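Local structure of extracellular solute-binding protein, family 1 (Bifidobacterium longum subsp. infantis ATCC 15697, 3OMB) at residues A[45-50]-A[80-85]; A[239-244]-A[349-354]; A[387-392]-A[407-412]; A[354-359]-A[365-370]. The protein probably captures a solute, likely a carbohydrate, outside the cell for an ABC-type importer, and carries a bound magnesium ion. All coordinates share one frame; numbering follows the deposited sequence.

Overall arrangement
From the N terminus, interaction 1 closes first: strand 41-48 meets helix 79-92, with helix 59-68 and strand 71-78 in the loop it closes. Interaction 2 closes a much longer loop, bringing residues 239-244 to 349-354, where the chain turns into strand 352-356. Leu354, shared with interaction 2, then begins interaction 4, a short closure with helix 363-373. Interaction 3 follows last, where the turn into strand 391-395 packs on helix 403-411. The four lie in series along the chain, so none nests in or crosses another. Interactions 1, 2 and 4 all reach the mixed sheet containing strands 41-48 and 352-356, whereas interaction 3 lies beside a small separate sheet.

Interaction 1 of 4, residues A[45-50]-A[80-85]; sequences LVKKNA and EAWAQQ
Lys47 and Trp82 mark the closest backbone approach, with CA atoms 7.4 Å apart, where strand 41-48 runs past the beginning of helix 79-92. No hydrogen bond joins the two segments, and the space between them is filled by side chains. Trp82 reaches out from the helix because its CG stands anti to the backbone N (chi1 -178°), carrying the indole towards the strand. Leu45 lays both methyls over one face of the six-membered ring. CD1 lies 3.7 Å from Trp82 CZ3, while CD2 makes a CH-pi contact 4.1 Å from the ring centroid and 21° off the normal, displaced towards the rim. Lys47 approaches the five-membered end obliquely: its aliphatic CE comes within 3.9 Å of Trp82 CD1, and its NZ continues to a weak hydrogen bond with Asn101 O. The indole is further fixed by the bond from NE1 to Gly102 O, and Tyr103 meets it with the ring planes at about 75°. Were Trp82 an alanine, the Leu45 methyls would probably lose the aromatic face they rest on, and Gly102 O its indole donor. Helix 79-92 is the crossover connecting strand 71-78 to the parallel strand 98-100, with strand 41-48 between them, and its packing through Trp82 is that of a beta-alpha-beta unit, consistent with the type 2 periplasmic-binding-protein fold.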
loop_
_atom_site.group_PDB
_atom_site.type_symbol
_atom_site.label_atom_id
_atom_site.label_comp_id
_atom_site.label_asym_id
_atom_site.label_seq_id
_atom_site.Cartn_x
_atom_site.Cartn_y
_atom_site.Cartn_z
ATOM N N LEU A 45 16.925 -13.458 -8.334
ATOM C CA LEU A 45 15.996 -13.734 -7.251
ATOM C C LEU A 45 14.701 -12.938 -7.544
ATOM O O LEU A 45 14.776 -11.787 -7.941
ATOM C CB LEU A 45 16.600 -13.293 -5.924
ATOM C CG LEU A 45 15.573 -13.340 -4.794
ATOM C CD1 LEU A 45 15.825 -14.535 -3.917
ATOM C CD2 LEU A 45 15.585 -12.033 -4.027
ATOM N N VAL A 46 13.539 -13.569 -7.370
ATOM C CA VAL A 46 12.243 -12.942 -7.638
ATOM C C VAL A 46 11.228 -13.357 -6.557
ATOM O O VAL A 46 10.966 -14.543 -6.333
ATOM C CB VAL A 46 11.690 -13.270 -9.076
ATOM C CG1 VAL A 46 11.604 -14.788 -9.339
ATOM C CG2 VAL A 46 10.356 -12.600 -9.296
ATOM N N LYS A 47 10.679 -12.366 -5.887
ATOM C CA LYS A 47 9.602 -12.583 -4.928
ATOM C C LYS A 47 8.299 -12.802 -5.688
ATOM O O LYS A 47 8.039 -12.113 -6.680
ATOM C CB LYS A 47 9.475 -11.365 -4.023
ATOM C CG LYS A 47 8.582 -11.593 -2.803
ATOM C CD LYS A 47 8.255 -10.282 -2.132
ATOM C CE LYS A 47 9.196 -10.005 -0.991
ATOM N NZ LYS A 47 9.088 -8.572 -0.578
ATOM N N LYS A 48 7.502 -13.760 -5.214
ATOM C CA LYS A 48 6.246 -14.185 -5.850
ATOM C C LYS A 48 5.072 -14.159 -4.862
ATOM O O LYS A 48 5.270 -14.253 -3.647
ATOM C CB LYS A 48 6.378 -15.626 -6.365
ATOM C CG LYS A 48 7.629 -15.938 -7.193
ATOM C CD LYS A 48 7.543 -15.374 -8.620
ATOM C CE LYS A 48 6.426 -16.027 -9.450
ATOM N NZ LYS A 48 6.542 -17.502 -9.571
ATOM N N ASN A 49 3.852 -14.047 -5.380
ATOM C CA ASN A 49 2.662 -14.359 -4.587
ATOM C C ASN A 49 2.413 -15.862 -4.766
ATOM O O ASN A 49 2.721 -16.418 -5.830
ATOM C CB ASN A 49 1.443 -13.549 -5.078
ATOM C CG ASN A 49 1.538 -12.049 -4.765
ATOM O OD1 ASN A 49 2.044 -11.648 -3.711
ATOM N ND2 ASN A 49 1.030 -11.214 -5.681
ATOM N N ALA A 50 1.867 -16.532 -3.754
ATOM C CA ALA A 50 1.536 -17.971 -3.890
ATOM C C ALA A 50 0.576 -18.314 -5.045
ATOM O O ALA A 50 0.580 -19.432 -5.534
ATOM C CB ALA A 50 0.982 -18.548 -2.556
ATOM N N GLU A 80 6.468 -14.896 2.236
ATOM C CA GLU A 80 6.594 -15.444 3.593
ATOM C C GLU A 80 7.874 -16.269 3.742
ATOM O O GLU A 80 8.530 -16.226 4.786
ATOM C CB GLU A 80 5.358 -16.297 3.887
ATOM C CG GLU A 80 4.322 -16.199 2.733
ATOM C CD GLU A 80 2.880 -16.481 3.143
ATOM O OE1 GLU A 80 2.603 -17.558 3.724
ATOM O OE2 GLU A 80 2.012 -15.628 2.848
ATOM N N ALA A 81 8.232 -16.999 2.683
ATOM C CA ALA A 81 9.459 -17.785 2.650
ATOM C C ALA A 81 10.682 -16.890 2.660
ATOM O O ALA A 81 11.680 -17.212 3.299
ATOM C CB ALA A 81 9.484 -18.670 1.432
ATOM N N TRP A 82 10.604 -15.773 1.940
ATOM C CA TRP A 82 11.725 -14.837 1.829
ATOM C C TRP A 82 12.040 -14.164 3.169
ATOM O O TRP A 82 13.210 -13.994 3.519
ATOM C CB TRP A 82 11.453 -13.790 0.740
ATOM C CG TRP A 82 12.577 -12.814 0.509
ATOM C CD1 TRP A 82 12.489 -11.453 0.530
ATOM C CD2 TRP A 82 13.952 -13.122 0.222
ATOM N NE1 TRP A 82 13.717 -10.894 0.275
ATOM C CE2 TRP A 82 14.633 -11.892 0.084
ATOM C CE3 TRP A 82 14.671 -14.314 0.068
ATOM C CZ2 TRP A 82 15.999 -11.817 -0.193
ATOM C CZ3 TRP A 82 16.035 -14.241 -0.204
ATOM C CH2 TRP A 82 16.684 -12.999 -0.335
ATOM N N ALA A 83 10.985 -13.802 3.902
ATOM C CA ALA A 83 11.102 -13.154 5.207
ATOM C C ALA A 83 12.012 -13.926 6.153
ATOM O O ALA A 83 12.742 -13.326 6.937
ATOM C CB ALA A 83 9.722 -12.952 5.835
ATOM N N GLN A 84 11.974 -15.253 6.054
ATOM C CA GLN A 84 12.854 -16.129 6.822
ATOM C C GLN A 84 14.240 -16.314 6.210
ATOM O O GLN A 84 15.244 -16.402 6.928
ATOM C CB GLN A 84 12.183 -17.482 7.033
ATOM C CG GLN A 84 11.328 -17.486 8.284
ATOM C CD GLN A 84 10.031 -18.250 8.125
ATOM O OE1 GLN A 84 9.328 -18.137 7.109
ATOM N NE2 GLN A 84 9.697 -19.023 9.143
ATOM N N GLN A 85 14.278 -16.353 4.884
ATOM C CA GLN A 85 15.486 -16.620 4.125
ATOM C C GLN A 85 16.403 -15.391 3.970
ATOM O O GLN A 85 17.613 -15.541 3.813
ATOM C CB GLN A 85 15.067 -17.117 2.745
ATOM C CG GLN A 85 15.832 -18.318 2.224
ATOM C CD GLN A 85 15.186 -18.880 0.972
ATOM O OE1 GLN A 85 14.004 -19.230 0.974
ATOM N NE2 GLN A 85 15.954 -18.956 -0.110
#

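Interaction 2 of 4, residues A[239-244]-A[349-354]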
loop_
_atom_site.group_PDB
_atom_site.type_symbol
_atom_site.label_atom_id
_atom_site.label_comp_id
_atom_site.label_asym_id
_atom_site.label_seq_id
_atom_site.Cartn_x
_atom_site.Cartn_y
_atom_site.Cartn_z
ATOM N N PHE A 239 -1.849 5.440 4.524
ATOM C CA PHE A 239 -1.765 4.067 5.008
ATOM C C PHE A 239 -1.473 3.001 3.937
ATOM O O PHE A 239 -1.462 1.831 4.273
ATOM C CB PHE A 239 -3.025 3.675 5.800
ATOM C CG PHE A 239 -3.239 4.463 7.109
ATOM C CD1 PHE A 239 -2.160 4.911 7.884
ATOM C CD2 PHE A 239 -4.529 4.698 7.574
ATOM C CE1 PHE A 239 -2.366 5.629 9.091
ATOM C CE2 PHE A 239 -4.750 5.397 8.792
ATOM C CZ PHE A 239 -3.649 5.875 9.547
ATOM N N ASN A 240 -1.258 3.364 2.670
ATOM C CA ASN A 240 -0.800 2.354 1.692
ATOM C C ASN A 240 0.573 1.790 2.086
ATOM O O ASN A 240 0.795 0.586 2.002
ATOM C CB ASN A 240 -0.673 2.906 0.266
ATOM C CG ASN A 240 -1.982 2.846 -0.543
ATOM O OD1 ASN A 240 -3.058 3.102 -0.033
ATOM N ND2 ASN A 240 -1.861 2.560 -1.837
ATOM N N LYS A 241 1.487 2.676 2.480
ATOM C CA LYS A 241 2.863 2.312 2.822
ATOM C C LYS A 241 3.528 3.536 3.474
ATOM O O LYS A 241 3.041 4.666 3.352
ATOM C CB LYS A 241 3.653 1.924 1.559
ATOM C CG LYS A 241 3.563 2.976 0.442
ATOM C CD LYS A 241 4.336 2.564 -0.798
ATOM C CE LYS A 241 4.195 3.600 -1.902
ATOM N NZ LYS A 241 2.801 3.575 -2.504
ATOM N N GLY A 242 4.632 3.291 4.170
ATOM C CA GLY A 242 5.500 4.354 4.635
ATOM C C GLY A 242 5.169 4.896 5.999
ATOM O O GLY A 242 4.506 4.264 6.797
ATOM N N VAL A 243 5.626 6.103 6.233
ATOM C CA VAL A 243 5.721 6.693 7.560
ATOM C C VAL A 243 4.405 6.781 8.365
ATOM O O VAL A 243 4.412 6.572 9.581
ATOM C CB VAL A 243 6.440 8.081 7.451
ATOM C CG1 VAL A 243 5.618 9.047 6.589
ATOM C CG2 VAL A 243 6.708 8.667 8.791
ATOM N N SER A 244 3.282 7.077 7.720
ATOM C CA SER A 244 2.069 7.284 8.506
ATOM C C SER A 244 1.531 6.010 9.144
ATOM O O SER A 244 0.741 6.079 10.076
ATOM C CB SER A 244 0.983 8.007 7.713
ATOM O OG SER A 244 0.466 7.174 6.722
ATOM N N LEU A 349 3.463 3.774 -7.413
ATOM C CA LEU A 349 4.883 3.569 -7.181
ATOM C C LEU A 349 5.177 2.810 -5.910
ATOM O O LEU A 349 4.462 2.916 -4.919
ATOM C CB LEU A 349 5.627 4.903 -7.133
ATOM C CG LEU A 349 5.463 5.785 -8.368
ATOM C CD1 LEU A 349 6.093 7.148 -8.113
ATOM C CD2 LEU A 349 6.023 5.126 -9.660
ATOM N N SER A 350 6.262 2.050 -5.948
ATOM C CA SER A 350 6.621 1.171 -4.855
ATOM C C SER A 350 8.146 1.106 -4.790
ATOM O O SER A 350 8.790 0.889 -5.811
ATOM C CB SER A 350 5.992 -0.203 -5.096
ATOM O OG SER A 350 6.605 -1.192 -4.302
ATOM N N PRO A 351 8.731 1.341 -3.594
ATOM C CA PRO A 351 10.186 1.444 -3.562
ATOM C C PRO A 351 10.820 0.070 -3.613
ATOM O O PRO A 351 10.124 -0.935 -3.449
ATOM C CB PRO A 351 10.482 2.116 -2.212
ATOM C CG PRO A 351 9.145 2.450 -1.590
ATOM C CD PRO A 351 8.112 1.623 -2.283
ATOM N N ALA A 352 12.126 0.036 -3.878
ATOM C CA ALA A 352 12.938 -1.172 -3.720
ATOM C C ALA A 352 12.544 -2.377 -4.578
ATOM O O ALA A 352 12.410 -3.493 -4.083
ATOM C CB ALA A 352 13.008 -1.567 -2.220
ATOM N N GLY A 353 12.373 -2.156 -5.866
ATOM C CA GLY A 353 12.044 -3.242 -6.767
ATOM C C GLY A 353 13.275 -3.943 -7.321
ATOM O O GLY A 353 13.357 -5.169 -7.250
ATOM N N LEU A 354 14.225 -3.183 -7.872
ATOM C CA LEU A 354 15.415 -3.782 -8.464
ATOM C C LEU A 354 16.737 -3.444 -7.781
ATOM O O LEU A 354 17.035 -2.276 -7.554
ATOM C CB LEU A 354 15.505 -3.444 -9.956
ATOM C CG LEU A 354 16.519 -4.336 -10.696
ATOM C CD1 LEU A 354 15.911 -5.064 -11.853
ATOM C CD2 LEU A 354 17.692 -3.487 -11.131
#
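Leu349 meets Lys241 through its backbone: the carbonyl O receives a weak hydrogen bond from Lys241 NZ at 3.0 Å, and the neighbouring methylene, Lys241 CE, is also close to Leu349 O at 3.1 Å. The lysine chain runs extended as far as CE and then bends at chi4 (-72°), which sets the CE-NZ bond beside this oxygen, in keeping with a weak hydrogen bond. One residue on, Ser350 provides the nearest backbone, its CA lying 8.6 Å from that of Lys241, and its own backbone bonds to Asp154 in the short antiparallel pairing of strands 152-155 and 349-350. Pro351 forms the corner, and its ring CD lies 4.2 Å from Lys241 CD, the two side chains slanting past each other. Met141 of helix 136-142 touches Lys241, Leu349 and Pro351 alike. Past the corner, Gly353 and Leu354 both face Ile152 in a classic beta bulge as the chain enters strand 352-356. With an alanine at Lys241, Leu349 O would probably lose this donor and the Pro351 ring its aliphatic neighbour. The contact lies close to the centre of the molecule and joins the loop after strand 209-211 to strand 349-350 and the corner at Pro351. Here a neutral carbonyl gives the lysine charge one weak acceptor and no counter-charge, and apolar methylenes against the proline supply the rest.

Interaction 3 of 4, residues A[387-392]-A[407-412]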
loop_
_atom_site.group_PDB
_atom_site.type_symbol
_atom_site.label_atom_id
_atom_site.label_comp_id
_atom_site.label_asym_id
_atom_site.label_seq_id
_atom_site.Cartn_x
_atom_site.Cartn_y
_atom_site.Cartn_z
ATOM N N PHE A 387 1.581 -11.960 -23.498
ATOM C CA PHE A 387 0.686 -11.650 -24.615
ATOM C C PHE A 387 0.115 -12.936 -25.202
ATOM O O PHE A 387 0.832 -13.915 -25.340
ATOM C CB PHE A 387 1.406 -10.880 -25.725
ATOM C CG PHE A 387 1.927 -9.550 -25.296
ATOM C CD1 PHE A 387 1.206 -8.756 -24.420
ATOM C CD2 PHE A 387 3.144 -9.087 -25.771
ATOM C CE1 PHE A 387 1.690 -7.521 -24.016
ATOM C CE2 PHE A 387 3.631 -7.861 -25.375
ATOM C CZ PHE A 387 2.902 -7.075 -24.491
ATOM N N GLY A 388 -1.175 -12.921 -25.519
ATOM C CA GLY A 388 -1.862 -14.097 -26.031
ATOM C C GLY A 388 -2.470 -14.985 -24.959
ATOM O O GLY A 388 -3.304 -15.827 -25.263
ATOM N N LYS A 389 -2.042 -14.811 -23.710
ATOM C CA LYS A 389 -2.538 -15.628 -22.589
ATOM C C LYS A 389 -3.812 -14.988 -22.038
ATOM O O LYS A 389 -4.897 -15.321 -22.500
ATOM C CB LYS A 389 -1.447 -15.784 -21.522
ATOM C CG LYS A 389 -1.752 -16.695 -20.365
ATOM C CD LYS A 389 -1.900 -18.136 -20.819
ATOM C CE LYS A 389 -1.535 -19.074 -19.701
ATOM N NZ LYS A 389 -1.387 -20.461 -20.222
ATOM N N ALA A 390 -3.697 -14.046 -21.101
ATOM C CA ALA A 390 -4.874 -13.337 -20.609
ATOM C C ALA A 390 -4.932 -11.885 -21.049
ATOM O O ALA A 390 -5.869 -11.176 -20.700
ATOM C CB ALA A 390 -4.975 -13.428 -19.100
ATOM N N ILE A 391 -3.924 -11.442 -21.792
ATOM C CA ILE A 391 -3.870 -10.066 -22.273
ATOM C C ILE A 391 -3.428 -10.052 -23.744
ATOM O O ILE A 391 -2.560 -10.817 -24.143
ATOM C CB ILE A 391 -2.965 -9.168 -21.345
ATOM C CG1 ILE A 391 -3.061 -7.687 -21.718
ATOM C CG2 ILE A 391 -1.504 -9.614 -21.359
ATOM C CD1 ILE A 391 -2.170 -6.761 -20.861
ATOM N N THR A 392 -4.037 -9.193 -24.556
ATOM C CA THR A 392 -3.639 -9.094 -25.956
ATOM C C THR A 392 -3.205 -7.660 -26.275
ATOM O O THR A 392 -3.835 -6.692 -25.838
ATOM C CB THR A 392 -4.762 -9.548 -26.932
ATOM O OG1 THR A 392 -5.839 -8.625 -26.870
ATOM C CG2 THR A 392 -5.309 -10.928 -26.573
ATOM N N SER A 407 -9.208 -14.352 -14.092
ATOM C CA SER A 407 -9.842 -14.877 -12.871
ATOM C C SER A 407 -9.681 -16.399 -12.761
ATOM O O SER A 407 -9.411 -16.930 -11.684
ATOM C CB SER A 407 -11.329 -14.525 -12.832
ATOM O OG SER A 407 -11.557 -13.170 -12.489
ATOM N N GLN A 408 -9.844 -17.090 -13.884
ATOM C CA GLN A 408 -9.671 -18.526 -13.920
ATOM C C GLN A 408 -8.233 -18.901 -13.546
ATOM O O GLN A 408 -8.013 -19.778 -12.703
ATOM C CB GLN A 408 -9.991 -19.078 -15.301
ATOM C CG GLN A 408 -10.242 -20.588 -15.255
ATOM C CD GLN A 408 -9.439 -21.370 -16.283
ATOM O OE1 GLN A 408 -8.217 -21.192 -16.417
ATOM N NE2 GLN A 408 -10.122 -22.266 -17.000
ATOM N N LEU A 409 -7.264 -18.234 -14.178
ATOM C CA LEU A 409 -5.851 -18.483 -13.896
ATOM C C LEU A 409 -5.509 -18.244 -12.426
ATOM O O LEU A 409 -4.866 -19.084 -11.812
ATOM C CB LEU A 409 -4.952 -17.652 -14.824
ATOM C CG LEU A 409 -4.929 -18.111 -16.292
ATOM C CD1 LEU A 409 -4.235 -17.076 -17.195
ATOM C CD2 LEU A 409 -4.305 -19.510 -16.482
ATOM N N THR A 410 -5.958 -17.108 -11.884
ATOM C CA THR A 410 -5.830 -16.737 -10.461
ATOM C C THR A 410 -6.432 -17.759 -9.518
ATOM O O THR A 410 -5.796 -18.148 -8.544
ATOM C CB THR A 410 -6.526 -15.392 -10.158
ATOM O OG1 THR A 410 -5.966 -14.366 -10.982
ATOM C CG2 THR A 410 -6.369 -15.005 -8.686
ATOM N N GLY A 411 -7.664 -18.180 -9.798
ATOM C CA GLY A 411 -8.304 -19.240 -9.032
ATOM C C GLY A 411 -7.490 -20.526 -9.000
ATOM O O GLY A 411 -7.424 -21.198 -7.966
ATOM N N ASP A 412 -6.864 -20.871 -10.130
ATOM C CA ASP A 412 -6.057 -22.101 -10.255
ATOM C C ASP A 412 -4.617 -21.940 -9.734
ATOM O O ASP A 412 -3.775 -22.803 -9.977
ATOM C CB ASP A 412 -6.016 -22.575 -11.723
ATOM C CG ASP A 412 -7.291 -23.320 -12.169
ATOM O OD1 ASP A 412 -7.449 -23.503 -13.404
ATOM O OD2 ASP A 412 -8.124 -23.735 -11.321
#
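Leu409 and Lys389 meet because their torsions send each chain across the gap. In Leu409, CG stands anti to the carbonyl carbon (chi1 -71°) and CD1 then continues the line away from CA (chi2 169°), making this methyl the reaching end of the side chain. Lys389 leaves its backbone with CG anti to N and turns about the CB-CG bond (chi2 65°), which brings its aliphatic part up to the leucine. The Leu409 methyl CD1 consequently lies 4.0 Å from Lys389 CG and 4.2 Å from Lys389 CE, the two side chains passing at a slant. Ala390 adds a third point of contact, its CB 4.2 Å from the same CD1 and its CB bond directed at the helix. Backbones stay well apart, with 8.5 Å between the CA atoms of Ala390 and Leu409, so the contact is made by side chains, with Leu409 CD1 common to all its points. The fold here is a beta-hairpin leading into a helix: strands 391-395 and 398-401 pair antiparallel, helix 403-411 follows, and the helix comes back to pack against the turn that precedes the first strand. That turn is held by its own hydrogen bond from Gly388 N to Ile391 O, and Ala390 pairs through its backbone with Asp402, just before the helix. Pro416 touches both Lys389 and Leu409, while Leu406, one helical turn earlier than Leu409, lies against Ala390. On the helix side, Asp412 N bonds to Gln408 O at 3.0 Å in the last turn.

Interaction 4 of 4, residues A[354-359]-A[365-370]; sequences LSISSH and AALKLA
Leu354 and Ile356, alternate residues on one side of strand 352-356, point at helix 363-373 in a beta-alpha unit: after a short connection the helix returns antiparallel to the strand, with 172° between their directions and 10.0 Å between the segment axes. The side chains meet across the gap through apolar contacts, with no hydrogen bond between the segments. Leu354 straddles the CB of Ala370 with both methyls, CD2 at 3.7 Å and CD1 at 3.8 Å from that atom. Ile356 works with two branches. Its CG2, anti to the backbone N, meets Ala366 CB at 4.2 Å, whereas CD1, at the end of the longer branch, lies 4.0 Å from Leu367 CD2 and 3.9 Å from Ala370 CB. Ala366 and Ala370, one helical turn apart, let the larger strand residues come close to the helix backbone, and Leu367 crosses Ile356 at about a right angle. Neighbouring parts of the helix reach further over the sheet, where Ala365 and Leu369 touch Val42 and Ala366 touches Val98. Hydrogen bonds belong to the individual segments and their surroundings. Ser355 and Ser357 pair through their backbones with Asn99 and Asp97, and beyond the strand His359 N makes a weak bond to Ser357 OG. Within the helix, Ala370 N bonds to Ala366 O, the same oxygen that Ile356 CD1 approaches to 4.1 Å.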
loop_
_atom_site.group_PDB
_atom_site.type_symbol
_atom_site.label_atom_id
_atom_site.label_comp_id
_atom_site.label_asym_id
_atom_site.label_seq_id
_atom_site.Cartn_x
_atom_site.Cartn_y
_atom_site.Cartn_z
ATOM N N LEU A 354 14.225 -3.183 -7.872
ATOM C CA LEU A 354 15.415 -3.782 -8.464
ATOM C C LEU A 354 16.737 -3.444 -7.781
ATOM O O LEU A 354 17.035 -2.276 -7.554
ATOM C CB LEU A 354 15.505 -3.444 -9.956
ATOM C CG LEU A 354 16.519 -4.336 -10.696
ATOM C CD1 LEU A 354 15.911 -5.064 -11.853
ATOM C CD2 LEU A 354 17.692 -3.487 -11.131
ATOM N N SER A 355 17.517 -4.479 -7.465
ATOM C CA SER A 355 18.892 -4.322 -6.980
ATOM C C SER A 355 19.839 -5.331 -7.649
ATOM O O SER A 355 19.460 -6.470 -7.944
ATOM C CB SER A 355 18.961 -4.426 -5.449
ATOM O OG SER A 355 18.322 -5.596 -4.960
ATOM N N ILE A 356 21.066 -4.897 -7.912
ATOM C CA ILE A 356 22.024 -5.736 -8.609
ATOM C C ILE A 356 23.234 -5.953 -7.741
ATOM O O ILE A 356 23.742 -5.009 -7.123
ATOM C CB ILE A 356 22.391 -5.163 -10.006
ATOM C CG1 ILE A 356 21.207 -5.365 -10.961
ATOM C CG2 ILE A 356 23.635 -5.850 -10.601
ATOM C CD1 ILE A 356 21.261 -4.535 -12.224
ATOM N N SER A 357 23.676 -7.208 -7.686
ATOM C CA SER A 357 24.881 -7.580 -6.963
ATOM C C SER A 357 26.083 -6.830 -7.528
ATOM O O SER A 357 26.292 -6.805 -8.740
ATOM C CB SER A 357 25.109 -9.083 -7.102
ATOM O OG SER A 357 26.330 -9.469 -6.496
ATOM N N SER A 358 26.875 -6.210 -6.662
ATOM C CA SER A 358 28.155 -5.657 -7.130
ATOM C C SER A 358 29.096 -6.775 -7.644
ATOM O O SER A 358 29.925 -6.536 -8.526
ATOM C CB SER A 358 28.821 -4.778 -6.063
ATOM O OG SER A 358 29.381 -5.572 -5.033
ATOM N N HIS A 359 28.909 -7.997 -7.134
ATOM C CA HIS A 359 29.716 -9.164 -7.530
ATOM C C HIS A 359 29.116 -9.979 -8.694
ATOM O O HIS A 359 29.512 -11.125 -8.911
ATOM C CB HIS A 359 29.942 -10.101 -6.332
ATOM C CG HIS A 359 30.943 -9.596 -5.338
ATOM N ND1 HIS A 359 30.684 -8.544 -4.484
ATOM C CD2 HIS A 359 32.196 -10.024 -5.040
ATOM C CE1 HIS A 359 31.738 -8.330 -3.714
ATOM N NE2 HIS A 359 32.670 -9.216 -4.029
ATOM N N ALA A 365 25.500 -8.104 -18.727
ATOM C CA ALA A 365 24.261 -8.875 -18.945
ATOM C C ALA A 365 23.216 -8.548 -17.864
ATOM O O ALA A 365 22.045 -8.373 -18.170
ATOM C CB ALA A 365 24.538 -10.355 -19.008
ATOM N N ALA A 366 23.653 -8.421 -16.611
ATOM C CA ALA A 366 22.740 -8.064 -15.529
ATOM C C ALA A 366 22.032 -6.754 -15.860
ATOM O O ALA A 366 20.801 -6.665 -15.730
ATOM C CB ALA A 366 23.480 -7.960 -14.194
ATOM N N LEU A 367 22.810 -5.752 -16.295
ATOM C CA LEU A 367 22.260 -4.426 -16.599
ATOM C C LEU A 367 21.334 -4.468 -17.795
ATOM O O LEU A 367 20.303 -3.797 -17.819
ATOM C CB LEU A 367 23.354 -3.376 -16.800
ATOM C CG LEU A 367 24.093 -2.955 -15.511
ATOM C CD1 LEU A 367 25.477 -2.349 -15.802
ATOM C CD2 LEU A 367 23.269 -2.007 -14.663
ATOM N N LYS A 368 21.691 -5.292 -18.768
ATOM C CA LYS A 368 20.858 -5.484 -19.944
ATOM C C LYS A 368 19.510 -6.119 -19.560
ATOM O O LYS A 368 18.455 -5.730 -20.062
ATOM C CB LYS A 368 21.602 -6.357 -20.935
ATOM C CG LYS A 368 21.154 -6.200 -22.371
ATOM C CD LYS A 368 22.034 -7.050 -23.285
ATOM C CE LYS A 368 21.246 -7.413 -24.550
ATOM N NZ LYS A 368 21.953 -8.417 -25.408
ATOM N N LEU A 369 19.550 -7.082 -18.653
ATOM C CA LEU A 369 18.330 -7.718 -18.194
ATOM C C LEU A 369 17.449 -6.695 -17.451
ATOM O O LEU A 369 16.235 -6.619 -17.675
ATOM C CB LEU A 369 18.682 -8.893 -17.281
ATOM C CG LEU A 369 17.542 -9.691 -16.642
ATOM C CD1 LEU A 369 16.596 -10.175 -17.714
ATOM C CD2 LEU A 369 18.094 -10.903 -15.911
ATOM N N ALA A 370 18.074 -5.900 -16.587
ATOM C CA ALA A 370 17.353 -4.918 -15.800
ATOM C C ALA A 370 16.724 -3.864 -16.717
ATOM O O ALA A 370 15.572 -3.472 -16.523
ATOM C CB ALA A 370 18.297 -4.260 -14.739
#